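Local structure of spore coat polysaccharide biosynthesis protein spsE (Bacillus subtilis, 1VLI) at residues Y143-L148 against S171-A176; L206-M211 against S299-T304; A236-G241 against K278-L283; R316-T321 against D333-L338. The protein probably acts as an enzyme of the N-acylneuraminate-9-phosphate synthase kind, working in the biosynthesis of spore coat polysaccharide. All blocks are in the same frame, centred on the assembly; numbering follows the deposited sequence.

Interaction 1: residues Y143-L148 against S171-A176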
# COMPACT_ATOMS: atom_id res chain seq x y z
N TYR A 143 -3.91 4.89 2.09
CA TYR A 143 -4.43 6.26 1.93
C TYR A 143 -4.57 6.70 0.47
O TYR A 143 -5.27 7.66 0.18
CB TYR A 143 -3.62 7.28 2.75
CG TYR A 143 -3.61 6.97 4.22
CD1 TYR A 143 -4.77 6.51 4.87
CD2 TYR A 143 -2.44 7.11 4.98
CE1 TYR A 143 -4.78 6.20 6.23
CE2 TYR A 143 -2.44 6.81 6.36
CZ TYR A 143 -3.62 6.36 6.97
OH TYR A 143 -3.65 6.06 8.32
N GLU A 144 -3.93 5.95 -0.43
CA GLU A 144 -4.15 6.10 -1.86
C GLU A 144 -5.21 5.17 -2.42
O GLU A 144 -5.31 5.01 -3.64
CB GLU A 144 -2.84 5.88 -2.63
CG GLU A 144 -1.88 7.07 -2.60
CD GLU A 144 -1.32 7.36 -1.23
OE1 GLU A 144 -0.79 6.42 -0.61
OE2 GLU A 144 -1.39 8.52 -0.77
N ILE A 145 -6.02 4.53 -1.57
CA ILE A 145 -7.07 3.66 -2.09
C ILE A 145 -8.05 4.40 -3.01
O ILE A 145 -8.70 3.78 -3.86
CB ILE A 145 -7.83 2.94 -0.97
CG1 ILE A 145 -8.61 1.78 -1.55
CG2 ILE A 145 -8.77 3.91 -0.14
CD1 ILE A 145 -9.10 0.81 -0.46
N ASN A 146 -8.13 5.72 -2.88
CA ASN A 146 -9.09 6.51 -3.65
C ASN A 146 -8.39 7.43 -4.62
O ASN A 146 -9.01 8.34 -5.16
CB ASN A 146 -10.04 7.30 -2.71
CG ASN A 146 -9.34 8.46 -2.01
OD1 ASN A 146 -8.10 8.46 -1.89
ND2 ASN A 146 -10.12 9.46 -1.55
N HIS A 147 -7.10 7.20 -4.86
CA HIS A 147 -6.38 7.98 -5.84
C HIS A 147 -6.63 7.33 -7.17
O HIS A 147 -5.75 6.64 -7.75
CB HIS A 147 -4.89 8.00 -5.53
CG HIS A 147 -4.13 9.03 -6.30
ND1 HIS A 147 -4.58 9.56 -7.50
CD2 HIS A 147 -2.95 9.64 -6.05
CE1 HIS A 147 -3.71 10.44 -7.94
NE2 HIS A 147 -2.71 10.51 -7.08
N LEU A 148 -7.84 7.56 -7.67
CA LEU A 148 -8.34 6.88 -8.85
C LEU A 148 -7.52 7.19 -10.11
O LEU A 148 -7.24 6.28 -10.88
CB LEU A 148 -9.84 7.14 -9.04
CG LEU A 148 -10.80 6.77 -7.88
CD1 LEU A 148 -12.20 6.75 -8.45
CD2 LEU A 148 -10.51 5.40 -7.18
N SER A 171 -17.30 -0.12 -0.25
CA SER A 171 -17.46 0.65 -1.45
C SER A 171 -16.15 1.24 -1.95
O SER A 171 -15.95 1.34 -3.16
CB SER A 171 -18.50 1.74 -1.22
OG SER A 171 -18.22 2.37 0.01
N ASP A 172 -15.24 1.61 -1.04
CA ASP A 172 -13.89 2.07 -1.46
C ASP A 172 -13.09 0.94 -2.10
O ASP A 172 -12.34 1.14 -3.09
CB ASP A 172 -13.09 2.60 -0.25
CG ASP A 172 -13.91 3.53 0.65
OD1 ASP A 172 -14.50 4.49 0.12
OD2 ASP A 172 -14.02 3.38 1.88
N VAL A 173 -13.26 -0.25 -1.52
CA VAL A 173 -12.53 -1.41 -2.00
C VAL A 173 -13.04 -1.72 -3.41
O VAL A 173 -12.26 -1.91 -4.37
CB VAL A 173 -12.68 -2.57 -1.02
CG1 VAL A 173 -12.06 -3.80 -1.54
CG2 VAL A 173 -12.01 -2.23 0.27
N HIS A 174 -14.36 -1.65 -3.55
CA HIS A 174 -15.01 -1.91 -4.82
C HIS A 174 -14.63 -0.93 -5.92
O HIS A 174 -14.40 -1.34 -7.06
CB HIS A 174 -16.51 -1.90 -4.63
CG HIS A 174 -17.27 -2.18 -5.88
ND1 HIS A 174 -17.34 -3.43 -6.45
CD2 HIS A 174 -18.03 -1.38 -6.66
CE1 HIS A 174 -18.09 -3.39 -7.53
NE2 HIS A 174 -18.53 -2.16 -7.67
N GLU A 175 -14.55 0.36 -5.57
CA GLU A 175 -14.31 1.41 -6.52
C GLU A 175 -12.87 1.35 -7.01
O GLU A 175 -12.58 1.60 -8.18
CB GLU A 175 -14.61 2.79 -5.91
CG GLU A 175 -14.56 3.93 -6.91
CD GLU A 175 -15.15 5.23 -6.38
OE1 GLU A 175 -15.29 5.34 -5.15
OE2 GLU A 175 -15.47 6.14 -7.19
N ALA A 176 -11.96 1.02 -6.09
CA ALA A 176 -10.55 0.85 -6.42
C ALA A 176 -10.38 -0.35 -7.34
O ALA A 176 -9.61 -0.29 -8.33
CB ALA A 176 -9.75 0.66 -5.16
O HOH W 1 -11.48 3.74 -3.67
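I145 and A176 form the apolar centre of this contact, with the CG1 of I145 lying 3.9 Å from the CB of A176. CG1 stands anti to the backbone N (chi1 -164°) and chi2 is extended as well, which carries CD1 outward along the flank of helix 170-181. There it meets V173 more loosely, the CD1 of I145 being 4.3 Å from the CG2 of V173. The short methyl of A176 lets the turn come close: its CB is 3.5 Å from the carbonyl O of I145. F163 of strand 161-164 touches both side chains.

A second pair, on the same helical turn as A176, is L148 and E175, whose side chains cross at about a right angle. The CD1 of L148 touches the carboxylate end of E175, 3.6 Å from OE2. That oxygen has a charged mate of its own, since E175 OE2 is salt-bridged to R350, and the leucine methyl packs beside an already paired carboxylate. D172 likewise uses its carboxylate for R311 and for the backbone N of E169.

No direct hydrogen bond joins the two segments. One water does so instead, donating to the O of I145 at 2.8 Å and to the O of D172, also at 2.8 Å. D172 O accepts the helical bond from the N of A176 too, and therefore serves two donors. The chemistry implies that methyl packing and a water bridge, rather than charge pairing, join the turn at E144-H147 to the neighbouring barrel helix.

Interaction 2: residues L206-M211 against S299-T304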
# COMPACT_ATOMS: atom_id res chain seq x y z
N LEU A 206 -9.97 -10.28 11.62
CA LEU A 206 -9.66 -11.26 10.56
C LEU A 206 -10.87 -11.84 9.80
O LEU A 206 -10.71 -12.36 8.68
CB LEU A 206 -8.78 -12.38 11.10
CG LEU A 206 -7.41 -12.04 11.69
CD1 LEU A 206 -6.55 -13.29 11.79
CD2 LEU A 206 -6.70 -11.01 10.82
N SER A 207 -12.08 -11.77 10.38
CA SER A 207 -13.26 -12.24 9.65
C SER A 207 -13.46 -11.42 8.35
O SER A 207 -14.22 -11.81 7.48
CB SER A 207 -14.53 -12.24 10.52
OG SER A 207 -14.66 -10.98 11.14
N VAL A 208 -12.75 -10.31 8.22
CA VAL A 208 -12.79 -9.51 7.03
C VAL A 208 -12.20 -10.22 5.82
O VAL A 208 -12.64 -9.99 4.68
CB VAL A 208 -12.05 -8.18 7.26
CG1 VAL A 208 -11.69 -7.49 5.93
CG2 VAL A 208 -12.85 -7.28 8.15
N ILE A 209 -11.21 -11.08 6.06
CA ILE A 209 -10.55 -11.78 4.96
C ILE A 209 -11.49 -12.67 4.12
O ILE A 209 -11.60 -12.42 2.92
CB ILE A 209 -9.29 -12.55 5.48
CG1 ILE A 209 -8.21 -11.54 5.89
CG2 ILE A 209 -8.79 -13.54 4.41
CD1 ILE A 209 -6.98 -12.19 6.57
N PRO A 210 -12.16 -13.69 4.71
CA PRO A 210 -13.24 -14.40 3.98
C PRO A 210 -14.36 -13.56 3.40
O PRO A 210 -14.82 -13.86 2.30
CB PRO A 210 -13.77 -15.46 4.98
CG PRO A 210 -13.20 -15.12 6.28
CD PRO A 210 -11.90 -14.31 6.02
N MSE A 211 -14.78 -12.50 4.08
CA MSE A 211 -15.80 -11.62 3.55
C MSE A 211 -15.31 -11.01 2.23
O MSE A 211 -16.00 -11.09 1.20
CB MSE A 211 -16.09 -10.51 4.55
CG MSE A 211 -17.24 -9.62 4.18
SE MSE A 211 -16.76 -8.18 3.00
CE MSE A 211 -15.69 -7.01 4.27
N SER A 299 -16.81 -8.86 10.73
CA SER A 299 -16.72 -8.92 9.25
C SER A 299 -17.15 -7.64 8.53
O SER A 299 -16.97 -7.53 7.32
CB SER A 299 -17.48 -10.13 8.68
OG SER A 299 -18.86 -10.14 9.05
N TYR A 300 -17.75 -6.69 9.25
CA TYR A 300 -18.10 -5.41 8.63
C TYR A 300 -16.82 -4.64 8.37
O TYR A 300 -16.14 -4.22 9.33
CB TYR A 300 -19.08 -4.59 9.49
CG TYR A 300 -19.46 -3.26 8.85
CD1 TYR A 300 -20.12 -3.21 7.61
CD2 TYR A 300 -19.15 -2.05 9.47
CE1 TYR A 300 -20.46 -1.98 7.00
CE2 TYR A 300 -19.48 -0.82 8.88
CZ TYR A 300 -20.13 -0.79 7.64
OH TYR A 300 -20.45 0.44 7.08
N LYS A 301 -16.46 -4.51 7.09
CA LYS A 301 -15.23 -3.81 6.65
C LYS A 301 -15.43 -2.35 6.94
O LYS A 301 -16.34 -1.73 6.39
CB LYS A 301 -14.97 -4.00 5.15
CG LYS A 301 -13.73 -3.28 4.63
CD LYS A 301 -12.52 -3.59 5.48
CE LYS A 301 -11.28 -2.97 4.87
NZ LYS A 301 -10.05 -3.39 5.64
N THR A 302 -14.59 -1.83 7.83
CA THR A 302 -14.71 -0.45 8.32
C THR A 302 -13.43 0.02 9.06
O THR A 302 -12.56 -0.78 9.35
CB THR A 302 -15.99 -0.30 9.20
OG1 THR A 302 -16.18 1.08 9.51
CG2 THR A 302 -15.85 -0.98 10.57
N THR A 303 -13.33 1.31 9.36
CA THR A 303 -12.24 1.84 10.20
C THR A 303 -12.38 1.41 11.69
O THR A 303 -13.51 1.25 12.19
CB THR A 303 -12.15 3.37 10.03
OG1 THR A 303 -10.92 3.86 10.58
CG2 THR A 303 -13.25 4.08 10.82
N THR A 304 -11.26 1.20 12.38
CA THR A 304 -11.30 0.74 13.78
C THR A 304 -11.43 1.90 14.80
O THR A 304 -11.30 3.08 14.44
CB THR A 304 -10.10 -0.20 14.15
OG1 THR A 304 -8.86 0.44 13.85
CG2 THR A 304 -10.09 -1.48 13.29
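M211, present as selenomethionine, makes the closest carbon-carbon approach of this contact: its terminal CE is 3.2 Å from the CB of K301, short for two carbons, so the packing here is tight. The same methyl also reaches the backbone, with the CE of M211 3.3 Å from the O of S299. Two successive bends, chi2 -85° and chi3 -71°, fold the end of M211 back over the loop, and its side chain crosses that of K301 at about a right angle. Beside this pair V208 packs obliquely against the lysine stem, the CG1 of V208 being 4.0 Å from the CD of K301. The lysine is buried and its stem is bent only at chi2; it runs on past V208 and delivers NZ to the OG1 of T165, with a weak hydrogen bond to H192.

S299 belongs to both sides of the contact. Its backbone is closely packed, the CA atoms of V208 and S299 being 4.6 Å apart, whereas its side chain lies at the exposed edge, near S207. The nearest side-chain atoms there, OG of S207 and CB of S299, are 3.8 Å apart. Although the OG of S207 lies 3.0 Å from the N of S299, the angle is too poor for a hydrogen bond, and the hydroxyl bonds to the O of L296 instead.

T165 directly follows strand 161-164 and H192 lies at the C-terminal part of strand 188-193. The side chain of K301, about 14 Å from the bound zinc, thus extends from the loop toward the C-terminal ends of the parallel strands, the end at which TIM barrels carry their active sites.

Interaction 3: residues A236-G241 against K278-L283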
# COMPACT_ATOMS: atom_id res chain seq x y z
N ALA A 236 -3.29 -17.40 11.76
CA ALA A 236 -4.75 -17.39 11.82
C ALA A 236 -5.28 -16.86 10.49
O ALA A 236 -6.18 -17.44 9.91
CB ALA A 236 -5.22 -16.55 12.98
N ALA A 237 -4.67 -15.80 9.97
CA ALA A 237 -5.04 -15.24 8.66
C ALA A 237 -4.94 -16.28 7.55
O ALA A 237 -5.87 -16.41 6.73
CB ALA A 237 -4.17 -14.04 8.34
N VAL A 238 -3.80 -17.00 7.50
CA VAL A 238 -3.55 -18.02 6.49
C VAL A 238 -4.63 -19.09 6.58
O VAL A 238 -5.18 -19.51 5.55
CB VAL A 238 -2.13 -18.64 6.66
CG1 VAL A 238 -1.99 -19.99 5.93
CG2 VAL A 238 -1.09 -17.67 6.19
N ARG A 239 -4.96 -19.52 7.79
CA ARG A 239 -5.99 -20.55 7.89
C ARG A 239 -7.43 -20.03 7.73
O ARG A 239 -8.35 -20.81 7.72
CB ARG A 239 -5.74 -21.54 9.04
CG ARG A 239 -6.36 -21.27 10.39
CD ARG A 239 -5.80 -22.22 11.49
NE ARG A 239 -4.74 -21.54 12.22
CZ ARG A 239 -4.90 -20.82 13.34
NH1 ARG A 239 -6.12 -20.73 13.93
NH2 ARG A 239 -3.83 -20.20 13.87
N LEU A 240 -7.57 -18.72 7.54
CA LEU A 240 -8.81 -18.09 7.08
C LEU A 240 -8.76 -17.77 5.60
O LEU A 240 -9.64 -17.11 5.12
CB LEU A 240 -9.09 -16.79 7.84
CG LEU A 240 -9.77 -17.04 9.19
CD1 LEU A 240 -9.79 -15.82 10.06
CD2 LEU A 240 -11.17 -17.53 8.97
N GLY A 241 -7.71 -18.20 4.89
CA GLY A 241 -7.66 -18.12 3.44
C GLY A 241 -6.76 -17.05 2.83
O GLY A 241 -6.73 -16.91 1.60
N LYS A 278 3.90 -24.32 7.80
CA LYS A 278 3.40 -25.47 8.53
C LYS A 278 1.89 -25.46 8.48
O LYS A 278 1.26 -26.49 8.22
CB LYS A 278 3.89 -25.44 9.98
CG LYS A 278 3.21 -26.44 10.93
CD LYS A 278 3.66 -26.14 12.36
CE LYS A 278 3.85 -27.42 13.13
NZ LYS A 278 5.19 -27.97 12.72
N THR A 279 1.31 -24.28 8.74
CA THR A 279 -0.12 -24.09 8.70
C THR A 279 -0.64 -24.47 7.33
O THR A 279 -1.74 -25.02 7.22
CB THR A 279 -0.45 -22.62 8.98
OG1 THR A 279 -0.02 -22.30 10.31
CG2 THR A 279 -1.97 -22.37 9.01
N GLU A 280 0.15 -24.21 6.28
CA GLU A 280 -0.31 -24.48 4.90
C GLU A 280 -0.41 -25.97 4.66
O GLU A 280 -1.38 -26.44 4.06
CB GLU A 280 0.62 -23.88 3.86
CG GLU A 280 0.35 -22.42 3.49
CD GLU A 280 1.45 -21.84 2.62
OE1 GLU A 280 2.59 -21.69 3.10
OE2 GLU A 280 1.18 -21.52 1.44
N ALA A 281 0.62 -26.69 5.13
CA ALA A 281 0.74 -28.14 4.99
C ALA A 281 -0.25 -28.90 5.91
O ALA A 281 -0.69 -30.07 5.58
CB ALA A 281 2.20 -28.59 5.25
N GLU A 282 -0.56 -28.24 7.06
CA GLU A 282 -1.58 -28.77 7.97
C GLU A 282 -2.92 -28.72 7.30
O GLU A 282 -3.73 -29.65 7.44
CB GLU A 282 -1.61 -27.97 9.27
CG GLU A 282 -0.51 -28.56 10.33
CD GLU A 282 -0.53 -27.66 11.59
OE1 GLU A 282 -1.26 -26.34 11.57
OE2 GLU A 282 0.19 -28.30 12.63
N LEU A 283 -3.16 -27.64 6.57
CA LEU A 283 -4.42 -27.48 5.83
C LEU A 283 -4.53 -28.53 4.73
O LEU A 283 -5.59 -29.14 4.55
CB LEU A 283 -4.51 -26.08 5.25
CG LEU A 283 -4.96 -24.97 6.20
CD1 LEU A 283 -4.42 -23.63 5.77
CD2 LEU A 283 -6.51 -24.90 6.31
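R239 packs against T279 and L283 through its aliphatic base, while its NE is buried without a polar partner. The CB of R239 is 3.9 Å from the CG2 of T279 and 4.1 Å from the CD1 of L283. An unusual chi1 of 92°, with a bend at chi3, lays the chain back along its own helix. Farther out, the same T279 methyl lies at the edge of the guanidinium, near its plane, and the CA of A236 lies over one face, offset toward its rim. E282 is too distant to pair, its OE1 being 6.0 Å from the NE of R239.

V238 completes the apolar seam. The side chains of V238 and T279 cross at a slant, V238 CG1 lying 3.9 Å from T279 CG2, and the same CG1 meets the CG of E280 at 4.2 Å. The polar ends of these partners turn to other mates: T279 OG1 bonds to the O of G275, while E280 takes R277 and the N of V29.

The first helix ends in a Schellman motif: A242 N bonds to A237 O and G241 N to V238 O, with G241 at positive phi as C-prime. Helices 232-239 and 266-285 flank strand 244-248 in sequence, and their packing is that of neighbouring outer helices in a TIM barrel.

Interaction 4: residues R316-T321 against D333-L338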
# COMPACT_ATOMS: atom_id res chain seq x y z
N ARG A 316 -6.95 10.63 0.06
CA ARG A 316 -6.67 11.80 -0.78
C ARG A 316 -7.93 12.59 -1.13
O ARG A 316 -9.06 12.08 -1.03
CB ARG A 316 -5.92 11.38 -2.05
CG ARG A 316 -4.61 10.61 -1.80
CD ARG A 316 -3.49 11.02 -2.75
NE ARG A 316 -2.20 10.51 -2.29
CZ ARG A 316 -1.01 10.88 -2.78
NH1 ARG A 316 -0.89 11.79 -3.73
NH2 ARG A 316 0.08 10.36 -2.27
N GLY A 317 -7.73 13.85 -1.52
CA GLY A 317 -8.77 14.66 -2.11
C GLY A 317 -8.16 15.64 -3.09
O GLY A 317 -6.94 15.63 -3.33
N ILE A 318 -9.01 16.51 -3.64
CA ILE A 318 -8.54 17.44 -4.64
C ILE A 318 -8.22 18.79 -4.00
O ILE A 318 -9.09 19.40 -3.35
CB ILE A 318 -9.59 17.58 -5.75
CG1 ILE A 318 -9.84 16.23 -6.41
CG2 ILE A 318 -9.10 18.58 -6.76
CD1 ILE A 318 -10.89 16.27 -7.45
N PHE A 319 -6.99 19.26 -4.22
CA PHE A 319 -6.48 20.45 -3.54
C PHE A 319 -5.90 21.41 -4.52
O PHE A 319 -5.38 20.99 -5.52
CB PHE A 319 -5.40 20.06 -2.54
CG PHE A 319 -5.93 19.52 -1.25
CD1 PHE A 319 -6.21 18.17 -1.11
CD2 PHE A 319 -6.16 20.37 -0.17
CE1 PHE A 319 -6.73 17.66 0.10
CE2 PHE A 319 -6.66 19.88 1.03
CZ PHE A 319 -6.95 18.52 1.16
N THR A 320 -6.01 22.71 -4.23
CA THR A 320 -5.37 23.72 -5.06
C THR A 320 -3.86 23.73 -4.78
O THR A 320 -3.43 23.70 -3.62
CB THR A 320 -5.93 25.11 -4.77
OG1 THR A 320 -6.04 25.29 -3.36
CG2 THR A 320 -7.37 25.24 -5.27
N THR A 321 -3.08 23.76 -5.85
CA THR A 321 -1.63 23.91 -5.73
C THR A 321 -1.17 25.37 -5.87
O THR A 321 -0.02 25.69 -5.54
CB THR A 321 -0.89 23.04 -6.76
OG1 THR A 321 -1.36 23.36 -8.07
CG2 THR A 321 -1.26 21.61 -6.62
N ASP A 333 -2.25 21.99 -13.61
CA ASP A 333 -1.38 23.03 -13.08
C ASP A 333 -1.84 23.82 -11.85
O ASP A 333 -1.02 24.51 -11.25
CB ASP A 333 -1.03 24.01 -14.19
CG ASP A 333 -0.20 23.36 -15.27
OD1 ASP A 333 0.58 22.42 -14.98
OD2 ASP A 333 -0.27 23.71 -16.46
N ASN A 334 -3.11 23.73 -11.48
CA ASN A 334 -3.56 24.43 -10.28
C ASN A 334 -4.31 23.57 -9.26
O ASN A 334 -4.56 24.01 -8.13
CB ASN A 334 -4.37 25.69 -10.64
CG ASN A 334 -5.52 25.41 -11.58
OD1 ASN A 334 -6.00 24.26 -11.71
ND2 ASN A 334 -5.95 26.44 -12.26
N ILE A 335 -4.64 22.34 -9.63
CA ILE A 335 -5.17 21.39 -8.66
C ILE A 335 -4.45 20.04 -8.73
O ILE A 335 -3.94 19.66 -9.80
CB ILE A 335 -6.72 21.21 -8.79
CG1 ILE A 335 -7.13 20.91 -10.24
CG2 ILE A 335 -7.47 22.42 -8.23
CD1 ILE A 335 -8.42 20.13 -10.34
N ALA A 336 -4.42 19.32 -7.61
CA ALA A 336 -3.78 18.01 -7.54
C ALA A 336 -4.48 17.09 -6.56
O ALA A 336 -5.17 17.55 -5.66
CB ALA A 336 -2.29 18.13 -7.21
N VAL A 337 -4.32 15.78 -6.76
CA VAL A 337 -4.84 14.74 -5.86
C VAL A 337 -3.79 14.50 -4.75
O VAL A 337 -2.72 13.91 -5.00
CB VAL A 337 -5.14 13.47 -6.67
CG1 VAL A 337 -5.55 12.27 -5.78
CG2 VAL A 337 -6.19 13.76 -7.70
N LEU A 338 -4.08 15.03 -3.55
CA LEU A 338 -3.10 15.07 -2.45
C LEU A 338 -3.71 14.58 -1.14
O LEU A 338 -4.91 14.49 -1.02
CB LEU A 338 -2.53 16.49 -2.30
CG LEU A 338 -1.74 17.00 -3.51
CD1 LEU A 338 -1.69 18.51 -3.51
CD2 LEU A 338 -0.34 16.42 -3.56
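F319 and A336 form a well-aligned hydrogen-bonded pair, the N of A336 lying 2.8 Å from the O of F319, and G317 with L338 forms another. Both pairs bond in both directions. R316 adds a side-chain bond: its NH1 reaches the O of V337 at 3.1 Å, with a 152° angle at the hydrogen and the oxygen at the edge of the guanidinium, in its plane. The NE of R316 is salt-bridged to E144. Putting an alanine here would probably leave the V337 carbonyl without this donor and E144 without one of its two arginine mates. The shortest bond between the two segments, N of T321 to O of N334 at 2.7 Å, is less well directed, its donor standing above the carbonyl plane.

Packing follows on both faces. One holds I318, T320, I335 and V337. CG1 of I335 sits between backbone N and carbonyl carbon (chi1 51°), bringing its CD1 to 4.0 Å from the CG2 of I318, and F352 of helix 352-356 covers both isoleucines. On the other face the CD1 of L338 lies 4.1 Å from the CB of F319, whose ring makes a cation-pi contact with K343. At the strand ends, R316 crosses V337 at about a right angle, CB of R316 3.9 Å from CG1 of V337, and T321 CG2 packs on A336 CB at 3.7 Å.

The strand directions differ by 139°, a strongly twisted antiparallel pair joined by a long loop: a beta hairpin within the SAF, or antifreeze-like, domain.

In the fold
From the N terminus, interaction 1 comes first, closing a loop of 22 residues that includes strand 161-164 and joining the loop after strand 138-140 to helix 170-181. Interaction 2 then spans 87 residues, bringing the loop before helix 310-313 back to helix 208-215. Nested inside that span, interaction 3 closes 36 residues between helices 232-239 and 266-285; the two touch, L206 packing on A236, A237 and L240. Interaction 4 follows in series, closing an 11-residue loop between strands 317-320 and 335-338, its centre about 43 Å from that of interaction 3. It nevertheless meets interaction 1, where R316 pairs with E144 and N146 probably hydrogen-bonds the R316 carbonyl, tying barrel to SAF domain.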